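Local coordinates for protein cytochrome P450 monooxygenase (Rhodococcus sp. ECU0066, PDB 6KBH) that is probably a self-sufficient monooxygenase that passes electrons from FMN through a [2Fe-2S] cluster to a heme, where oxygen is activated, at residues I489-L494 and Q535-H540; D174-M179 and D437-R442; R123-E128 and D269-S274. One frame throughout, in Å; residues are numbered along the deposited sequence.

In the fold
Contacts 2 and 3 belong to the heme-bearing P450 part of the chain, and contact 1 to the flavin-binding part that follows it. In sequence, the segments of contacts 2 and 3 alternate (123-128, 174-179, 269-274, 437-442), and contact 1 comes after both. The centres of contacts 2 and 3 lie about 33 Å apart; contact 3 uses helix 269-281, whereas contact 2 packs on helix 284-300, the next helix along. Contacts 1 and 3 are about 56 Å apart between centres, on opposite sides of the chain's centre. One touches FMN and the other heme, so the two cofactor sites are built by separate parts of one chain.

Contact 1 (I489-L494 and Q535-H540); sequences ILLITL and QVAVLH. With FMN (flavin mononucleotide), chain B.
The side-chain amide of Gln535 has Leu491 CD2 above one of its faces, 3.8 Å from NE2, while Thr493 CG2 lies near the amide plane, at its NE2 edge, the two side chains pointing the same way. The second flat group, the FMN isoalloxazine, reaches this pair of segments through its dimethylbenzene end: C8M lies 3.8 Å from Val538 CA and 3.9 Å from Leu539 CB, with C7M beside the carbonyl of Ala537. End-to-end directions 161° apart define an antiparallel pairing. Its regular part is the hydrogen-bonded pair Ile492-Val536, in which Ile492 N gives to Val536 O (2.7 Å, N-H...O 165°) and Val536 N gives back to Ile492 O (3.2 Å). Further along, Leu490 N donates to Val538 O at 2.9 Å.

Side chains alternate between two faces. Leu490, Ile492, Val536 and Val538 share one: Val538 CG1 touches both Leu490 CB and Ile492 CD1, 4.0 Å from the latter. Ile489, Leu491, Thr493, Ala537 and Gln535 occupy the other. There Leu491, with CG anti to its backbone N (chi1 -174°), swings CD1 across segment 535-540 to within 3.8 Å of Ala537 CB.

Both segments belong to the FR-type flavin-binding domain, which holds FMN here, and residues 537-539 form part of its pocket. In the six-stranded antiparallel barrel of this domain, strand 489-496 runs between strand 475-486, to which Thr493 OG1 bonds at Gly481 O, and strand 533-536. The barrel closes where Gln535 bonds backbone to backbone with Cys525, just after strand 518-523, and Tyr522 of that strand touches Val536 and Val538. Helix 547-554 packs on the Leu490-Ile492-Val538 face through His552 and Ile551.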
loop_
_atom_site.group_PDB
_atom_site.type_symbol
_atom_site.label_atom_id
_atom_site.label_comp_id
_atom_site.label_asym_id
_atom_site.label_seq_id
_atom_site.Cartn_x
_atom_site.Cartn_y
_atom_site.Cartn_z
ATOM N N ILE A 489 35.261 2.890 -2.667
ATOM C CA ILE A 489 34.373 2.010 -3.420
ATOM C C ILE A 489 34.393 0.625 -2.779
ATOM O O ILE A 489 35.454 -0.004 -2.697
ATOM C CB ILE A 489 34.772 1.923 -4.903
ATOM C CG1 ILE A 489 34.398 3.216 -5.626
ATOM C CG2 ILE A 489 34.086 0.742 -5.570
ATOM C CD1 ILE A 489 34.916 3.301 -7.040
ATOM N N LEU A 490 33.224 0.152 -2.328
ATOM C CA LEU A 490 33.053 -1.220 -1.857
ATOM C C LEU A 490 32.523 -2.095 -2.979
ATOM O O LEU A 490 31.792 -1.639 -3.854
ATOM C CB LEU A 490 32.064 -1.359 -0.689
ATOM C CG LEU A 490 32.196 -0.726 0.688
ATOM C CD1 LEU A 490 33.496 -1.112 1.388
ATOM C CD2 LEU A 490 32.054 0.736 0.530
ATOM N N LEU A 491 32.868 -3.370 -2.917
ATOM C CA LEU A 491 32.186 -4.403 -3.682
ATOM C C LEU A 491 31.403 -5.263 -2.695
ATOM O O LEU A 491 31.995 -5.956 -1.858
ATOM C CB LEU A 491 33.168 -5.245 -4.490
ATOM C CG LEU A 491 32.485 -6.245 -5.431
ATOM C CD1 LEU A 491 31.651 -5.526 -6.485
ATOM C CD2 LEU A 491 33.491 -7.178 -6.082
ATOM N N ILE A 492 30.079 -5.220 -2.791
ATOM C CA ILE A 492 29.206 -5.953 -1.881
ATOM C C ILE A 492 28.745 -7.233 -2.561
ATOM O O ILE A 492 28.310 -7.210 -3.721
ATOM C CB ILE A 492 28.002 -5.100 -1.449
ATOM C CG1 ILE A 492 28.468 -3.788 -0.827
ATOM C CG2 ILE A 492 27.149 -5.861 -0.457
ATOM C CD1 ILE A 492 27.330 -2.869 -0.466
ATOM N N THR A 493 28.848 -8.348 -1.845
ATOM C CA THR A 493 28.335 -9.633 -2.296
ATOM C C THR A 493 27.064 -9.936 -1.512
ATOM O O THR A 493 27.107 -10.080 -0.285
ATOM C CB THR A 493 29.368 -10.740 -2.096
ATOM O OG1 THR A 493 30.034 -10.542 -0.846
ATOM C CG2 THR A 493 30.400 -10.710 -3.201
ATOM N N LEU A 494 25.937 -10.024 -2.215
ATOM C CA LEU A 494 24.632 -10.168 -1.582
ATOM C C LEU A 494 24.082 -11.564 -1.846
ATOM O O LEU A 494 23.924 -11.967 -3.005
ATOM C CB LEU A 494 23.671 -9.090 -2.079
ATOM C CG LEU A 494 23.977 -7.726 -1.450
ATOM C CD1 LEU A 494 23.100 -6.636 -2.040
ATOM C CD2 LEU A 494 23.829 -7.789 0.068
ATOM N N GLN A 535 26.074 -8.754 -7.125
ATOM C CA GLN A 535 27.239 -7.971 -6.730
ATOM C C GLN A 535 27.050 -6.528 -7.166
ATOM O O GLN A 535 26.723 -6.262 -8.327
ATOM C CB GLN A 535 28.534 -8.535 -7.326
ATOM C CG GLN A 535 29.343 -9.380 -6.354
ATOM C CD GLN A 535 30.609 -9.931 -6.978
ATOM O OE1 GLN A 535 30.754 -9.954 -8.198
ATOM N NE2 GLN A 535 31.534 -10.384 -6.139
ATOM N N VAL A 536 27.256 -5.605 -6.233
ATOM C CA VAL A 536 27.201 -4.176 -6.503
ATOM C C VAL A 536 28.471 -3.539 -5.960
ATOM O O VAL A 536 29.091 -4.046 -5.020
ATOM C CB VAL A 536 25.952 -3.513 -5.887
ATOM C CG1 VAL A 536 24.699 -3.986 -6.598
ATOM C CG2 VAL A 536 25.871 -3.818 -4.401
ATOM N N ALA A 537 28.859 -2.416 -6.560
ATOM C CA ALA A 537 30.097 -1.726 -6.200
ATOM C C ALA A 537 29.784 -0.274 -5.849
ATOM O O ALA A 537 29.891 0.603 -6.702
ATOM C CB ALA A 537 31.120 -1.824 -7.327
ATOM N N VAL A 538 29.442 -0.009 -4.591
ATOM C CA VAL A 538 28.980 1.319 -4.197
ATOM C C VAL A 538 30.166 2.250 -3.971
ATOM O O VAL A 538 31.184 1.864 -3.384
ATOM C CB VAL A 538 28.094 1.227 -2.943
ATOM C CG1 VAL A 538 28.869 0.604 -1.803
ATOM C CG2 VAL A 538 27.565 2.603 -2.558
ATOM N N LEU A 539 30.036 3.488 -4.444
ATOM C CA LEU A 539 31.025 4.535 -4.225
ATOM C C LEU A 539 30.595 5.431 -3.068
ATOM O O LEU A 539 29.414 5.763 -2.932
ATOM C CB LEU A 539 31.220 5.375 -5.494
ATOM C CG LEU A 539 31.707 6.825 -5.353
ATOM C CD1 LEU A 539 33.136 6.886 -4.831
ATOM C CD2 LEU A 539 31.588 7.583 -6.669
ATOM N N HIS A 540 31.561 5.811 -2.231
ATOM C CA HIS A 540 31.336 6.811 -1.187
ATOM C C HIS A 540 31.241 8.165 -1.860
ATOM O O HIS A 540 32.259 8.786 -2.174
ATOM C CB HIS A 540 32.463 6.808 -0.160
ATOM C CG HIS A 540 32.046 7.251 1.209
ATOM N ND1 HIS A 540 31.288 8.381 1.430
ATOM C CD2 HIS A 540 32.307 6.730 2.431
ATOM C CE1 HIS A 540 31.088 8.527 2.729
ATOM N NE2 HIS A 540 31.694 7.537 3.358
HETATM N N1 FMN B . 21.407 5.514 -9.608
HETATM C C2 FMN B . 20.397 5.216 -10.438
HETATM O O2 FMN B . 19.394 5.999 -10.491
HETATM N N3 FMN B . 20.403 4.122 -11.211
HETATM C C4 FMN B . 21.462 3.290 -11.157
HETATM O O4 FMN B . 21.495 2.177 -11.930
HETATM C C4A FMN B . 22.529 3.576 -10.306
HETATM N N5 FMN B . 23.577 2.739 -10.262
HETATM C C5A FMN B . 24.591 3.022 -9.437
HETATM C C6 FMN B . 25.657 2.141 -9.416
HETATM C C7 FMN B . 26.728 2.384 -8.588
HETATM C C7M FMN B . 27.845 1.314 -8.661
HETATM C C8 FMN B . 26.757 3.518 -7.768
HETATM C C8M FMN B . 27.913 3.824 -6.836
HETATM C C9 FMN B . 25.691 4.411 -7.802
HETATM C C9A FMN B . 24.591 4.164 -8.628
HETATM N N10 FMN B . 23.536 5.008 -8.680
HETATM C C10 FMN B . 22.498 4.719 -9.513
HETATM C "C1'" FMN B . 23.458 6.230 -7.819
HETATM C "C2'" FMN B . 22.890 5.930 -6.454
HETATM O "O2'" FMN B . 21.567 5.583 -6.468
HETATM C "C3'" FMN B . 23.066 7.103 -5.524
HETATM O "O3'" FMN B . 22.511 8.298 -6.006
HETATM C "C4'" FMN B . 24.555 7.311 -5.170
HETATM O "O4'" FMN B . 25.329 6.224 -4.829
HETATM C "C5'" FMN B . 24.719 8.226 -3.919
HETATM O "O5'" FMN B . 23.807 8.013 -2.813
HETATM P P FMN B . 23.685 9.135 -1.722
HETATM O O1P FMN B . 22.352 9.032 -1.026
HETATM O O2P FMN B . 24.756 8.996 -0.687
HETATM O O3P FMN B . 23.822 10.456 -2.413
#

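Contact 2 (D174-M179 and D437-R442); sequences DLVDEM and DHVWVR
A helix N-cap fastened to a small antiparallel sheet is the motif here: Asp174 ends strand 172-174, pairs with Trp440 of the central strand 440-442, and caps helix 175-180. The three-stranded sheet is consistent with the beta-3 sheet of P450s, which joins an early strand to the last strands of the P450 domain. Asp174 faces Trp440 as a non-hydrogen-bonded pair (CA-CA 4.6 Å), and Asp174 CB sits over one face of the indole, 3.4 Å from the centroid of the Trp440 six-membered ring and 14° off its normal, a CH-pi contact. With CG anti to the backbone N (chi1 172°), the carboxylate turns toward 438-439 and the helix start. Asp174 OD1 takes Val439 N at 2.8 Å, nearly head-on to its C-O bond. Asp174 OD2 takes the capping bond from Asp177 N, also 2.8 Å, from above the carboxylate plane, and a weak bond from His438 ND1, whose ring stands 82° to the carboxylate. Leu175 N then donates to Val439 O (3.0 Å).

Beside the polar cluster, Leu175 CB packs on Val439 CG1 at 3.5 Å, and Leu175 CG on Val441 CG2 at 3.6 Å. These residues also meet Leu295, Arg296 and Leu299 of helix 284-300.

Replacing Asp174 by an alanine would probably leave Asp177 N and Val439 N without this acceptor and take from the His438 ring its weak bond. Asp177 OD2 and Val439 O lie close to the buried carboxylate as acceptors, but its three donors would probably offset them; the two nearby carboxylates would probably favour a protonated His438.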
loop_
_atom_site.group_PDB
_atom_site.type_symbol
_atom_site.label_atom_id
_atom_site.label_comp_id
_atom_site.label_asym_id
_atom_site.label_seq_id
_atom_site.Cartn_x
_atom_site.Cartn_y
_atom_site.Cartn_z
ATOM N N ASP A 174 -6.382 -14.187 26.454
ATOM C CA ASP A 174 -7.253 -13.885 25.326
ATOM C C ASP A 174 -6.780 -12.569 24.736
ATOM O O ASP A 174 -6.972 -11.507 25.338
ATOM C CB ASP A 174 -8.720 -13.782 25.723
ATOM C CG ASP A 174 -9.581 -13.275 24.580
ATOM O OD1 ASP A 174 -9.442 -13.820 23.464
ATOM O OD2 ASP A 174 -10.381 -12.339 24.787
ATOM N N LEU A 175 -6.157 -12.640 23.563
ATOM C CA LEU A 175 -5.665 -11.428 22.926
ATOM C C LEU A 175 -6.791 -10.419 22.721
ATOM O O LEU A 175 -6.612 -9.224 22.987
ATOM C CB LEU A 175 -4.989 -11.785 21.601
ATOM C CG LEU A 175 -3.739 -12.670 21.633
ATOM C CD1 LEU A 175 -3.250 -12.990 20.228
ATOM C CD2 LEU A 175 -2.631 -12.025 22.453
ATOM N N VAL A 176 -7.977 -10.895 22.322
ATOM C CA VAL A 176 -9.085 -10.001 21.973
ATOM C C VAL A 176 -9.429 -9.085 23.143
ATOM O O VAL A 176 -9.303 -7.859 23.052
ATOM C CB VAL A 176 -10.315 -10.811 21.523
ATOM C CG1 VAL A 176 -11.509 -9.887 21.298
ATOM C CG2 VAL A 176 -10.011 -11.600 20.263
ATOM N N ASP A 177 -9.855 -9.670 24.264
ATOM C CA ASP A 177 -10.390 -8.864 25.358
ATOM C C ASP A 177 -9.308 -8.024 26.022
ATOM O O ASP A 177 -9.545 -6.863 26.374
ATOM C CB ASP A 177 -11.069 -9.758 26.394
ATOM C CG ASP A 177 -12.484 -10.126 26.005
ATOM O OD1 ASP A 177 -13.150 -9.309 25.333
ATOM O OD2 ASP A 177 -12.928 -11.231 26.376
ATOM N N GLU A 178 -8.118 -8.590 26.212
ATOM C CA GLU A 178 -7.085 -7.879 26.951
ATOM C C GLU A 178 -6.236 -6.973 26.069
ATOM O O GLU A 178 -5.687 -5.983 26.567
ATOM C CB GLU A 178 -6.185 -8.873 27.694
ATOM C CG GLU A 178 -6.942 -9.878 28.563
ATOM C CD GLU A 178 -7.839 -9.220 29.604
ATOM O OE1 GLU A 178 -7.493 -8.125 30.100
ATOM O OE2 GLU A 178 -8.895 -9.805 29.932
ATOM N N MET A 179 -6.082 -7.288 24.782
ATOM C CA MET A 179 -5.291 -6.435 23.901
ATOM C C MET A 179 -6.088 -5.843 22.744
ATOM O O MET A 179 -6.195 -4.615 22.647
ATOM C CB MET A 179 -4.096 -7.228 23.364
ATOM C CG MET A 179 -3.212 -6.434 22.432
ATOM S SD MET A 179 -1.939 -7.453 21.674
ATOM C CE MET A 179 -1.166 -6.245 20.601
ATOM N N ASP A 437 -14.933 -13.619 18.869
ATOM C CA ASP A 437 -15.159 -13.174 20.238
ATOM C C ASP A 437 -13.879 -13.275 21.052
ATOM O O ASP A 437 -13.604 -12.422 21.904
ATOM C CB ASP A 437 -16.272 -14.005 20.882
ATOM C CG ASP A 437 -17.605 -13.819 20.193
ATOM O OD1 ASP A 437 -17.809 -12.755 19.574
ATOM O OD2 ASP A 437 -18.449 -14.734 20.273
ATOM N N HIS A 438 -13.080 -14.309 20.797
ATOM C CA HIS A 438 -11.850 -14.532 21.535
ATOM C C HIS A 438 -10.846 -15.243 20.643
ATOM O O HIS A 438 -11.216 -16.014 19.754
ATOM C CB HIS A 438 -12.076 -15.376 22.796
ATOM C CG HIS A 438 -13.167 -14.864 23.679
ATOM N ND1 HIS A 438 -13.113 -13.629 24.287
ATOM C CD2 HIS A 438 -14.345 -15.418 24.051
ATOM C CE1 HIS A 438 -14.210 -13.444 24.999
ATOM N NE2 HIS A 438 -14.974 -14.515 24.873
ATOM N N VAL A 439 -9.570 -14.971 20.895
ATOM C CA VAL A 439 -8.478 -15.800 20.406
ATOM C C VAL A 439 -7.602 -16.118 21.615
ATOM O O VAL A 439 -7.148 -15.209 22.321
ATOM C CB VAL A 439 -7.701 -15.130 19.249
ATOM C CG1 VAL A 439 -6.609 -14.195 19.715
ATOM C CG2 VAL A 439 -7.136 -16.176 18.305
ATOM N N TRP A 440 -7.465 -17.404 21.921
ATOM C CA TRP A 440 -6.783 -17.855 23.127
ATOM C C TRP A 440 -5.411 -18.381 22.734
ATOM O O TRP A 440 -5.303 -19.280 21.893
ATOM C CB TRP A 440 -7.595 -18.929 23.850
ATOM C CG TRP A 440 -8.875 -18.415 24.455
ATOM C CD1 TRP A 440 -10.136 -18.559 23.951
ATOM C CD2 TRP A 440 -9.014 -17.675 25.678
ATOM N NE1 TRP A 440 -11.050 -17.955 24.781
ATOM C CE2 TRP A 440 -10.389 -17.406 25.847
ATOM C CE3 TRP A 440 -8.112 -17.216 26.643
ATOM C CZ2 TRP A 440 -10.881 -16.697 26.943
ATOM C CZ3 TRP A 440 -8.605 -16.515 27.733
ATOM C CH2 TRP A 440 -9.976 -16.261 27.871
ATOM N N VAL A 441 -4.369 -17.820 23.338
ATOM C CA VAL A 441 -2.998 -18.108 22.941
ATOM C C VAL A 441 -2.182 -18.486 24.167
ATOM O O VAL A 441 -2.313 -17.876 25.235
ATOM C CB VAL A 441 -2.359 -16.912 22.205
ATOM C CG1 VAL A 441 -3.077 -16.660 20.891
ATOM C CG2 VAL A 441 -2.401 -15.675 23.069
ATOM N N ARG A 442 -1.351 -19.508 24.009
ATOM C CA ARG A 442 -0.381 -19.924 25.007
ATOM C C ARG A 442 1.023 -19.567 24.534
ATOM O O ARG A 442 1.268 -19.372 23.341
ATOM C CB ARG A 442 -0.475 -21.433 25.265
ATOM C CG ARG A 442 0.101 -22.240 24.121
ATOM C CD ARG A 442 0.394 -23.692 24.458
ATOM N NE ARG A 442 -0.722 -24.368 25.101
ATOM C CZ ARG A 442 -1.295 -25.468 24.623
ATOM N NH1 ARG A 442 -0.862 -26.003 23.489
ATOM N NH2 ARG A 442 -2.306 -26.026 25.272
#

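Contact 3 (R123-E128 and D269-S274); sequences RTLVNE and DSYLHS. With HEM (protoporphyrin IX containing Fe), chain C.
The irregular loop 123-128 comes nearest to helix 269-281 at Thr124 and Ser274, whose CA atoms are 6.6 Å apart, and it then turns sharply at Leu125, whose positive phi (69°) and the weak bond from Val126 N to Thr124 O fit a classic gamma turn. Tyr271 carries the side-chain contact. Its CG stands anti to the backbone N (chi1 -162°), which sends the phenol out from the helix to the turn of the loop. There Tyr271 OH donates to Glu128 OE2, which lies near the ring plane at its edge, the carboxylate turned 68° to the ring. The modelled separation is very short and the place of this oxygen uncertain, so the pairing is plausible but its geometry doubtful. As modelled, the same oxygen also accepts from Leu125 N (3.0 Å), with the same reservation.

Apolar atoms close round the hydroxyl: Thr124 CG2 lies 3.4 Å from Tyr271 CZ and Leu125 CG 3.4 Å from Tyr271 OH. Thr124 OG1 passes Ser274 CB, but its hydrogen bond goes to Asn122 O, while Ser274 OG bonds Asn122 OD1. Arg136 adds a cation-pi contact to Tyr271.

The other side of the loop faces the heme. Leu125 CD1 is 3.6 Å from the heme methyl CMD, Val126 CG2 is 3.6 Å from the propionate carbon CAD, and Leu125 O accepts from His391 ND1, which also bonds to the heme. His133 and Arg137, which bind heme b, lie close to Glu128 and Leu125 respectively. A loop entering the propionate-binding helix 133-139, braced against a helix consistent with the first half of the long distal helix of P450s, is a familiar element of their heme pocket.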
loop_
_atom_site.group_PDB
_atom_site.type_symbol
_atom_site.label_atom_id
_atom_site.label_comp_id
_atom_site.label_asym_id
_atom_site.label_seq_id
_atom_site.Cartn_x
_atom_site.Cartn_y
_atom_site.Cartn_z
ATOM N N ARG A 123 -26.001 12.030 8.759
ATOM C CA ARG A 123 -25.226 11.096 7.957
ATOM C C ARG A 123 -23.824 11.663 7.756
ATOM O O ARG A 123 -23.669 12.779 7.254
ATOM C CB ARG A 123 -25.941 10.860 6.627
ATOM C CG ARG A 123 -27.279 10.144 6.824
ATOM C CD ARG A 123 -28.020 9.840 5.528
ATOM N NE ARG A 123 -29.062 8.839 5.760
ATOM C CZ ARG A 123 -30.011 8.511 4.888
ATOM N NH1 ARG A 123 -30.074 9.108 3.705
ATOM N NH2 ARG A 123 -30.905 7.587 5.205
ATOM N N THR A 124 -22.803 10.922 8.198
ATOM C CA THR A 124 -21.425 11.422 8.244
ATOM C C THR A 124 -20.509 10.534 7.401
ATOM O O THR A 124 -19.985 9.520 7.874
ATOM C CB THR A 124 -20.927 11.525 9.682
ATOM O OG1 THR A 124 -21.990 11.999 10.517
ATOM C CG2 THR A 124 -19.765 12.498 9.769
ATOM N N LEU A 125 -20.378 10.919 6.137
ATOM C CA LEU A 125 -19.456 10.449 5.108
ATOM C C LEU A 125 -19.734 9.034 4.634
ATOM O O LEU A 125 -19.603 8.758 3.441
ATOM C CB LEU A 125 -17.997 10.474 5.594
ATOM C CG LEU A 125 -17.272 11.642 6.256
ATOM C CD1 LEU A 125 -16.125 11.084 7.071
ATOM C CD2 LEU A 125 -16.742 12.579 5.201
ATOM N N VAL A 126 -20.301 8.189 5.486
ATOM C CA VAL A 126 -20.502 6.803 5.082
ATOM C C VAL A 126 -21.877 6.650 4.454
ATOM O O VAL A 126 -22.050 5.860 3.522
ATOM C CB VAL A 126 -20.319 5.826 6.262
ATOM C CG1 VAL A 126 -20.033 4.430 5.744
ATOM C CG2 VAL A 126 -19.198 6.282 7.181
ATOM N N ASN A 127 -22.841 7.425 4.937
ATOM C CA ASN A 127 -24.200 7.465 4.433
ATOM C C ASN A 127 -24.436 8.595 3.447
ATOM O O ASN A 127 -25.417 8.548 2.698
ATOM C CB ASN A 127 -25.162 7.651 5.599
ATOM C CG ASN A 127 -24.727 6.899 6.809
ATOM O OD1 ASN A 127 -24.788 7.404 7.929
ATOM N ND2 ASN A 127 -24.318 5.659 6.603
ATOM N N GLU A 128 -23.582 9.613 3.448
ATOM C CA GLU A 128 -23.878 10.823 2.700
ATOM C C GLU A 128 -23.890 10.549 1.210
ATOM O O GLU A 128 -22.933 9.998 0.659
ATOM C CB GLU A 128 -22.853 11.906 2.999
ATOM C CG GLU A 128 -22.737 12.243 4.440
ATOM C CD GLU A 128 -22.115 13.593 4.639
ATOM O OE1 GLU A 128 -22.466 14.529 3.891
ATOM O OE2 GLU A 128 -21.243 13.704 5.518
ATOM N N ASP A 269 -22.027 22.881 12.880
ATOM C CA ASP A 269 -21.946 22.454 14.275
ATOM C C ASP A 269 -22.555 21.071 14.462
ATOM O O ASP A 269 -22.044 20.258 15.243
ATOM C CB ASP A 269 -22.634 23.469 15.186
ATOM C CG ASP A 269 -21.869 24.766 15.285
ATOM O OD1 ASP A 269 -20.648 24.758 15.019
ATOM O OD2 ASP A 269 -22.492 25.797 15.615
ATOM N N SER A 270 -23.640 20.776 13.741
ATOM C CA SER A 270 -24.215 19.436 13.793
ATOM C C SER A 270 -23.250 18.396 13.244
ATOM O O SER A 270 -23.203 17.266 13.745
ATOM C CB SER A 270 -25.532 19.396 13.018
ATOM O OG SER A 270 -25.308 19.564 11.628
ATOM N N TYR A 271 -22.461 18.763 12.234
ATOM C CA TYR A 271 -21.639 17.775 11.544
ATOM C C TYR A 271 -20.490 17.282 12.418
ATOM O O TYR A 271 -20.227 16.075 12.479
ATOM C CB TYR A 271 -21.104 18.347 10.235
ATOM C CG TYR A 271 -20.636 17.256 9.317
ATOM C CD1 TYR A 271 -21.551 16.472 8.638
ATOM C CD2 TYR A 271 -19.283 16.986 9.154
ATOM C CE1 TYR A 271 -21.143 15.463 7.814
ATOM C CE2 TYR A 271 -18.859 15.972 8.322
ATOM C CZ TYR A 271 -19.794 15.212 7.654
ATOM O OH TYR A 271 -19.383 14.200 6.816
ATOM N N LEU A 272 -19.772 18.200 13.079
ATOM C CA LEU A 272 -18.662 17.769 13.928
ATOM C C LEU A 272 -19.163 17.082 15.184
ATOM O O LEU A 272 -18.467 16.222 15.733
ATOM C CB LEU A 272 -17.741 18.930 14.322
ATOM C CG LEU A 272 -16.998 19.690 13.225
ATOM C CD1 LEU A 272 -17.957 20.631 12.613
ATOM C CD2 LEU A 272 -15.802 20.449 13.753
ATOM N N HIS A 273 -20.347 17.454 15.667
ATOM C CA HIS A 273 -20.966 16.656 16.716
ATOM C C HIS A 273 -21.233 15.243 16.218
ATOM O O HIS A 273 -21.044 14.268 16.955
ATOM C CB HIS A 273 -22.257 17.319 17.196
ATOM C CG HIS A 273 -22.733 16.805 18.517
ATOM N ND1 HIS A 273 -23.891 17.249 19.119
ATOM C CD2 HIS A 273 -22.206 15.879 19.352
ATOM C CE1 HIS A 273 -24.054 16.618 20.268
ATOM N NE2 HIS A 273 -23.046 15.783 20.433
ATOM N N SER A 274 -21.657 15.114 14.958
ATOM C CA SER A 274 -21.760 13.795 14.343
ATOM C C SER A 274 -20.383 13.180 14.128
ATOM O O SER A 274 -20.197 11.975 14.332
ATOM C CB SER A 274 -22.520 13.892 13.019
ATOM O OG SER A 274 -23.888 14.199 13.229
HETATM C CHA HEM C . -15.755 3.928 5.132
HETATM C CHB HEM C . -13.860 -0.643 6.109
HETATM C CHC HEM C . -10.817 1.376 9.939
HETATM C CHD HEM C . -12.716 5.893 8.940
HETATM C C1A HEM C . -15.329 2.534 5.263
HETATM C C2A HEM C . -16.018 1.661 4.306
HETATM C C3A HEM C . -15.491 0.395 4.572
HETATM C C4A HEM C . -14.527 0.621 5.681
HETATM C CMA HEM C . -15.839 -0.888 3.886
HETATM C CAA HEM C . -17.029 2.020 3.261
HETATM C CBA HEM C . -16.503 2.030 1.859
HETATM C CGA HEM C . -17.346 2.590 0.763
HETATM O O1A HEM C . -18.542 2.671 1.149
HETATM O O2A HEM C . -16.626 2.824 -0.246
HETATM C C1B HEM C . -12.869 -0.558 7.228
HETATM C C2B HEM C . -12.081 -1.745 7.796
HETATM C C3B HEM C . -11.128 -1.104 8.992
HETATM C C4B HEM C . -11.453 0.377 9.013
HETATM C CMB HEM C . -12.165 -3.169 7.363
HETATM C CAB HEM C . -10.169 -1.818 9.881
HETATM C CBB HEM C . -9.140 -2.689 9.247
HETATM C C1C HEM C . -11.283 2.781 9.765
HETATM C C2C HEM C . -10.608 3.630 10.711
HETATM C C3C HEM C . -11.118 4.884 10.460
HETATM C C4C HEM C . -12.056 4.663 9.370
HETATM C CMC HEM C . -9.586 3.242 11.729
HETATM C CAC HEM C . -10.743 6.159 11.151
HETATM C CBC HEM C . -11.684 6.816 12.094
HETATM C C1D HEM C . -13.641 5.563 7.848
HETATM C C2D HEM C . -14.368 6.772 7.337
HETATM C C3D HEM C . -15.327 6.162 6.140
HETATM C C4D HEM C . -15.002 4.695 6.144
HETATM C CMD HEM C . -14.235 8.173 7.820
HETATM C CAD HEM C . -16.269 6.913 5.267
HETATM C CBD HEM C . -15.640 7.670 4.144
HETATM C CGD HEM C . -16.525 8.074 3.022
HETATM O O1D HEM C . -17.566 7.376 3.080
HETATM O O2D HEM C . -15.987 8.977 2.332
HETATM N NA HEM C . -14.410 1.919 6.123
HETATM N NB HEM C . -12.449 0.719 7.899
HETATM N NC HEM C . -12.183 3.397 8.924
HETATM N ND HEM C . -13.920 4.225 7.155
HETATM FE FE HEM C . -13.280 2.417 7.639
#